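Local structure of esterase (5EGN) at residues P2-D7 with V76-A81; Y36-P41 with S250-L255. The protein degrades N-acyl homoserine lactones, the quorum-sensing signals of bacteria, and is classed as an esterase with the alpha/beta hydrolase fold. The protein carries 2 engineered substitutions. All coordinates share one frame; numbering follows the deposited sequence.

Contact 1 of 2, residues P2-D7 with V76-A81; sequences PHVEND and VAVLDA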
loop_
_atom_site.group_PDB
_atom_site.type_symbol
_atom_site.label_atom_id
_atom_site.label_comp_id
_atom_site.label_asym_id
_atom_site.label_seq_id
_atom_site.Cartn_x
_atom_site.Cartn_y
_atom_site.Cartn_z
ATOM N N PRO A 2 -3.099 -5.936 12.754
ATOM C CA PRO A 2 -2.906 -6.727 13.974
ATOM C C PRO A 2 -1.973 -7.914 13.762
ATOM O O PRO A 2 -1.425 -8.083 12.674
ATOM C CB PRO A 2 -4.319 -7.204 14.300
ATOM C CG PRO A 2 -5.194 -6.129 13.773
ATOM C CD PRO A 2 -4.518 -5.601 12.534
ATOM N N HIS A 3 -1.799 -8.726 14.799
ATOM C CA HIS A 3 -0.953 -9.908 14.710
ATOM C C HIS A 3 -1.679 -11.162 15.181
ATOM O O HIS A 3 -2.499 -11.106 16.096
ATOM C CB HIS A 3 0.322 -9.721 15.536
ATOM C CG HIS A 3 1.068 -8.465 15.221
ATOM N ND1 HIS A 3 2.152 -8.437 14.370
ATOM C CD2 HIS A 3 0.890 -7.191 15.646
ATOM C CE1 HIS A 3 2.608 -7.200 14.283
ATOM N NE2 HIS A 3 1.860 -6.425 15.048
ATOM N N VAL A 4 -1.387 -12.291 14.546
ATOM C CA VAL A 4 -1.724 -13.581 15.134
ATOM C C VAL A 4 -0.421 -14.282 15.470
ATOM O O VAL A 4 0.592 -14.027 14.839
ATOM C CB VAL A 4 -2.554 -14.488 14.200
ATOM C CG1 VAL A 4 -3.454 -15.391 15.026
ATOM C CG2 VAL A 4 -3.377 -13.676 13.232
ATOM N N GLU A 5 -0.432 -15.160 16.461
ATOM C CA GLU A 5 0.768 -15.930 16.756
ATOM C C GLU A 5 0.595 -17.379 16.327
ATOM O O GLU A 5 -0.346 -18.048 16.748
ATOM C CB GLU A 5 1.120 -15.841 18.245
ATOM C CG GLU A 5 2.511 -16.361 18.551
ATOM C CD GLU A 5 2.958 -16.032 19.959
ATOM O OE1 GLU A 5 2.903 -16.929 20.826
ATOM O OE2 GLU A 5 3.373 -14.879 20.199
ATOM N N ASN A 6 1.499 -17.851 15.476
ATOM C CA ASN A 6 1.492 -19.248 15.085
ATOM C C ASN A 6 2.795 -19.901 15.521
ATOM O O ASN A 6 3.847 -19.680 14.919
ATOM C CB ASN A 6 1.278 -19.395 13.577
ATOM C CG ASN A 6 0.656 -20.728 13.199
ATOM O OD1 ASN A 6 -0.340 -20.777 12.481
ATOM N ND2 ASN A 6 1.241 -21.815 13.685
ATOM N N ASP A 7 2.702 -20.679 16.597
ATOM C CA ASP A 7 3.822 -21.445 17.132
ATOM C C ASP A 7 5.000 -20.533 17.477
ATOM O O ASP A 7 6.164 -20.918 17.334
ATOM C CB ASP A 7 4.250 -22.520 16.136
ATOM C CG ASP A 7 4.816 -23.760 16.812
ATOM O OD1 ASP A 7 5.371 -23.647 17.924
ATOM O OD2 ASP A 7 4.704 -24.859 16.224
ATOM N N VAL A 76 -4.144 -20.009 8.127
ATOM C CA VAL A 76 -5.204 -20.637 8.913
ATOM C C VAL A 76 -5.292 -20.011 10.303
ATOM O O VAL A 76 -6.380 -19.863 10.854
ATOM C CB VAL A 76 -4.997 -22.166 9.044
ATOM C CG1 VAL A 76 -6.068 -22.782 9.935
ATOM C CG2 VAL A 76 -5.021 -22.823 7.679
ATOM N N ALA A 77 -4.145 -19.635 10.863
ATOM C CA ALA A 77 -4.116 -18.934 12.144
ATOM C C ALA A 77 -4.859 -17.610 12.037
ATOM O O ALA A 77 -5.690 -17.276 12.891
ATOM C CB ALA A 77 -2.687 -18.704 12.599
ATOM N N VAL A 78 -4.557 -16.859 10.979
ATOM C CA VAL A 78 -5.248 -15.594 10.740
ATOM C C VAL A 78 -6.761 -15.796 10.621
ATOM O O VAL A 78 -7.542 -15.062 11.231
ATOM C CB VAL A 78 -4.724 -14.896 9.472
ATOM C CG1 VAL A 78 -5.534 -13.638 9.183
ATOM C CG2 VAL A 78 -3.247 -14.562 9.628
ATOM N N LEU A 79 -7.170 -16.801 9.852
ATOM C CA LEU A 79 -8.591 -17.092 9.668
ATOM C C LEU A 79 -9.259 -17.527 10.972
ATOM O O LEU A 79 -10.439 -17.258 11.196
ATOM C CB LEU A 79 -8.779 -18.171 8.600
ATOM C CG LEU A 79 -8.403 -17.766 7.172
ATOM C CD1 LEU A 79 -8.524 -18.947 6.222
ATOM C CD2 LEU A 79 -9.261 -16.601 6.702
ATOM N N ASP A 80 -8.491 -18.193 11.829
ATOM C CA ASP A 80 -8.987 -18.656 13.117
ATOM C C ASP A 80 -9.224 -17.488 14.065
ATOM O O ASP A 80 -10.256 -17.423 14.732
ATOM C CB ASP A 80 -8.011 -19.654 13.744
ATOM C CG ASP A 80 -8.072 -21.021 13.089
ATOM O OD1 ASP A 80 -9.055 -21.290 12.370
ATOM O OD2 ASP A 80 -7.142 -21.828 13.298
ATOM N N ALA A 81 -8.266 -16.567 14.121
ATOM C CA ALA A 81 -8.416 -15.381 14.955
ATOM C C ALA A 81 -9.566 -14.510 14.459
ATOM O O ALA A 81 -10.251 -13.862 15.247
ATOM C CB ALA A 81 -7.121 -14.584 14.988
#
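The chi1 of Val4, -150°, turns CG1 to the far side of CB from the backbone N, and its two methyls thereby divide between neighbouring parts of helix 68-81. CG1 lies 3.8 Å from Ala81 CB, beside Ala77 O, the carbonyl oxygen that accepts the helical bond from Ala81 N. The other branch, CG2, meets the flank of Val78, with 3.7 Å to its CG2. That methyl of Val78 is presented by a chi1 of 176°, which sends CG1 anti to the backbone N and leaves CG2 beside it; the two valine side chains cross at about a right angle. Farther along the strand Asn6 also points at the helix, its CB 4.1 Å from Ala77 CB.

The residue types fit the approach. Strand 3-6 passes the 76-81 part of the helix at 8.1 Å between axes, with 124° between their chain directions. Ala77 and Ala81, one turn apart, give the helix a low surface on which a strand residue can rest, whereas the beta-branched valine suits an extended backbone and supplies two methyls close to the main chain. Strand 3-6 is an outermost strand of the sheet within this chain, held to strand 9-16 through backbone bonds such as those between Val4 and Ile11. Val78 continues inward onto Tyr13, Ile49 and Ile51, and so joins this surface contact to the packing of the helix on the sheet.

No hydrogen bond spans the two segments. Their 214 Å² of buried surface is mainly a meeting of methyl groups, so between these residues the fit of methyls and the exclusion of water, not directional bonding, carry the contact.

Contact 2 of 2, residues Y36-P41 with S250-L255; sequences YFQTFP and SEFNEL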
loop_
_atom_site.group_PDB
_atom_site.type_symbol
_atom_site.label_atom_id
_atom_site.label_comp_id
_atom_site.label_asym_id
_atom_site.label_seq_id
_atom_site.Cartn_x
_atom_site.Cartn_y
_atom_site.Cartn_z
ATOM N N TYR A 36 -2.938 -2.650 -2.432
ATOM C CA TYR A 36 -3.530 -1.352 -2.099
ATOM C C TYR A 36 -4.751 -1.026 -2.951
ATOM O O TYR A 36 -5.753 -0.528 -2.444
ATOM C CB TYR A 36 -2.490 -0.224 -2.232
ATOM C CG TYR A 36 -3.057 1.148 -1.919
ATOM C CD1 TYR A 36 -3.398 1.495 -0.618
ATOM C CD2 TYR A 36 -3.279 2.081 -2.924
ATOM C CE1 TYR A 36 -3.936 2.733 -0.323
ATOM C CE2 TYR A 36 -3.818 3.327 -2.637
ATOM C CZ TYR A 36 -4.142 3.644 -1.335
ATOM O OH TYR A 36 -4.677 4.874 -1.041
ATOM N N PHE A 37 -4.675 -1.319 -4.243
ATOM C CA PHE A 37 -5.772 -0.973 -5.136
ATOM C C PHE A 37 -6.909 -1.991 -5.105
ATOM O O PHE A 37 -7.982 -1.737 -5.651
ATOM C CB PHE A 37 -5.270 -0.818 -6.570
ATOM C CG PHE A 37 -4.320 0.327 -6.761
ATOM C CD1 PHE A 37 -4.766 1.637 -6.717
ATOM C CD2 PHE A 37 -2.977 0.090 -6.993
ATOM C CE1 PHE A 37 -3.885 2.691 -6.896
ATOM C CE2 PHE A 37 -2.093 1.136 -7.173
ATOM C CZ PHE A 37 -2.548 2.437 -7.125
ATOM N N GLN A 38 -6.679 -3.135 -4.469
ATOM C CA GLN A 38 -7.713 -4.158 -4.349
ATOM C C GLN A 38 -8.382 -4.109 -2.982
ATOM O O GLN A 38 -9.601 -4.238 -2.868
ATOM C CB GLN A 38 -7.128 -5.553 -4.583
ATOM C CG GLN A 38 -6.812 -5.874 -6.034
ATOM C CD GLN A 38 -5.567 -5.174 -6.535
ATOM O OE1 GLN A 38 -4.532 -5.172 -5.871
ATOM N NE2 GLN A 38 -5.662 -4.572 -7.716
ATOM N N THR A 39 -7.561 -3.907 -1.956
ATOM C CA THR A 39 -7.974 -4.024 -0.561
ATOM C C THR A 39 -9.241 -3.251 -0.203
ATOM O O THR A 39 -10.169 -3.806 0.381
ATOM C CB THR A 39 -6.846 -3.555 0.377
ATOM O OG1 THR A 39 -5.690 -4.377 0.180
ATOM C CG2 THR A 39 -7.282 -3.641 1.830
ATOM N N PHE A 40 -9.282 -1.975 -0.564
ATOM C CA PHE A 40 -10.350 -1.094 -0.102
ATOM C C PHE A 40 -11.601 -1.059 -0.993
ATOM O O PHE A 40 -12.711 -0.963 -0.469
ATOM C CB PHE A 40 -9.789 0.318 0.093
ATOM C CG PHE A 40 -8.649 0.373 1.069
ATOM C CD1 PHE A 40 -8.892 0.420 2.432
ATOM C CD2 PHE A 40 -7.337 0.352 0.628
ATOM C CE1 PHE A 40 -7.847 0.458 3.336
ATOM C CE2 PHE A 40 -6.288 0.389 1.527
ATOM C CZ PHE A 40 -6.543 0.442 2.883
ATOM N N PRO A 41 -11.442 -1.118 -2.331
ATOM C CA PRO A 41 -12.669 -1.270 -3.121
ATOM C C PRO A 41 -13.428 -2.556 -2.792
ATOM O O PRO A 41 -14.658 -2.544 -2.746
ATOM C CB PRO A 41 -12.153 -1.294 -4.561
ATOM C CG PRO A 41 -10.924 -0.468 -4.513
ATOM C CD PRO A 41 -10.288 -0.780 -3.187
ATOM N N SER A 250 -7.561 -1.880 -12.195
ATOM C CA SER A 250 -9.015 -1.870 -12.356
ATOM C C SER A 250 -9.528 -3.104 -13.098
ATOM O O SER A 250 -10.577 -3.654 -12.755
ATOM C CB SER A 250 -9.463 -0.602 -13.084
ATOM O OG SER A 250 -9.389 0.528 -12.233
ATOM N N GLU A 251 -8.788 -3.541 -14.112
ATOM C CA GLU A 251 -9.170 -4.725 -14.872
ATOM C C GLU A 251 -9.066 -5.990 -14.024
ATOM O O GLU A 251 -9.933 -6.867 -14.094
ATOM C CB GLU A 251 -8.312 -4.851 -16.131
ATOM C CG GLU A 251 -8.583 -3.763 -17.154
ATOM C CD GLU A 251 -7.803 -3.959 -18.434
ATOM O OE1 GLU A 251 -7.549 -5.126 -18.801
ATOM O OE2 GLU A 251 -7.443 -2.949 -19.073
ATOM N N PHE A 252 -8.008 -6.080 -13.221
ATOM C CA PHE A 252 -7.887 -7.169 -12.259
ATOM C C PHE A 252 -9.067 -7.137 -11.295
ATOM O O PHE A 252 -9.601 -8.181 -10.921
ATOM C CB PHE A 252 -6.570 -7.081 -11.481
ATOM C CG PHE A 252 -6.379 -8.196 -10.488
ATOM C CD1 PHE A 252 -5.793 -9.389 -10.873
ATOM C CD2 PHE A 252 -6.795 -8.054 -9.172
ATOM C CE1 PHE A 252 -5.620 -10.418 -9.969
ATOM C CE2 PHE A 252 -6.627 -9.082 -8.264
ATOM C CZ PHE A 252 -6.038 -10.263 -8.663
ATOM N N ASN A 253 -9.464 -5.931 -10.899
ATOM C CA ASN A 253 -10.602 -5.747 -10.003
ATOM C C ASN A 253 -11.907 -6.237 -10.618
ATOM O O ASN A 253 -12.758 -6.786 -9.922
ATOM C CB ASN A 253 -10.738 -4.275 -9.609
ATOM C CG ASN A 253 -9.738 -3.856 -8.549
ATOM O OD1 ASN A 253 -8.760 -4.554 -8.291
ATOM N ND2 ASN A 253 -9.985 -2.711 -7.925
ATOM N N GLU A 254 -12.059 -6.034 -11.923
ATOM C CA GLU A 254 -13.235 -6.522 -12.638
ATOM C C GLU A 254 -13.218 -8.041 -12.746
ATOM O O GLU A 254 -14.250 -8.699 -12.604
ATOM C CB GLU A 254 -13.312 -5.901 -14.030
ATOM C CG GLU A 254 -13.488 -4.395 -14.021
ATOM C CD GLU A 254 -13.338 -3.793 -15.400
ATOM O OE1 GLU A 254 -13.792 -4.426 -16.376
ATOM O OE2 GLU A 254 -12.758 -2.692 -15.509
ATOM N N LEU A 255 -12.036 -8.591 -13.003
ATOM C CA LEU A 255 -11.868 -10.034 -13.106
ATOM C C LEU A 255 -12.196 -10.718 -11.781
ATOM O O LEU A 255 -12.855 -11.759 -11.756
ATOM C CB LEU A 255 -10.442 -10.371 -13.541
ATOM C CG LEU A 255 -10.170 -11.793 -14.026
ATOM C CD1 LEU A 255 -11.068 -12.140 -15.200
ATOM C CD2 LEU A 255 -8.712 -11.930 -14.416
#
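Gln38 lays its aliphatic CG obliquely against the Phe252 ring, 3.8 Å from CD2, in a buried seam of the alpha/beta hydrolase fold where the short, weakly bonded helix at about 36-39 meets helix 249-257. A bend at chi2 (75°) folds the glutamine chain back, so that its CG can rest on the aromatic ring while its amide serves polar partners. NE2 donates to Asn253 OD1 at 3.2 Å and also to Gln245 O in helix 244-247, two acceptors for one buried amide nitrogen. The amide planes of Gln38 and Asn253 stand nearly perpendicular, at 87°.

Asparagine suits its place because it accepts with one end and donates with the other: ND2 reaches across to Phe37 O, a backbone carbonyl of the short helix. A leucine in place of Asn253 would probably leave Phe37 O without this donor and remove one of the two acceptors of Gln38 NE2.

Phe252 extends inward onto Leu114 and Leu116 of the central sheet, near a probable nucleophile elbow around Ser93. Beside the seam the subunits meet, where Tyr36 OH is hydrogen-bonded to His168 NE2 of the second subunit. The bond from Asn253 ND2 to Phe37 O, 3.2 Å long, is almost perfectly straight at 178°, and its acceptor lies in the plane of the asparagine amide.

In the fold
The segments of the two contacts alternate along the chain: 2-7, 36-41, 76-81 and then 250-255. Contact 1 and contact 2 do not touch; their centres lie 25 Å apart and their nearest atoms about 11 Å. What they share is the mixed central sheet. Contact 1 sits at strand 3-6, one of its two outermost strands, and reaches strand 47-51 through helix 68-81, whereas contact 2 meets strand 110-116 through helix 249-257. One is a surface contact of apolar groups, the other a buried one with amide hydrogen bonds. Contact 1 thus joins the N-terminal strand to helix 68-81, and contact 2 the last helix to the region 36-41, at separate places on one alpha/beta hydrolase fold.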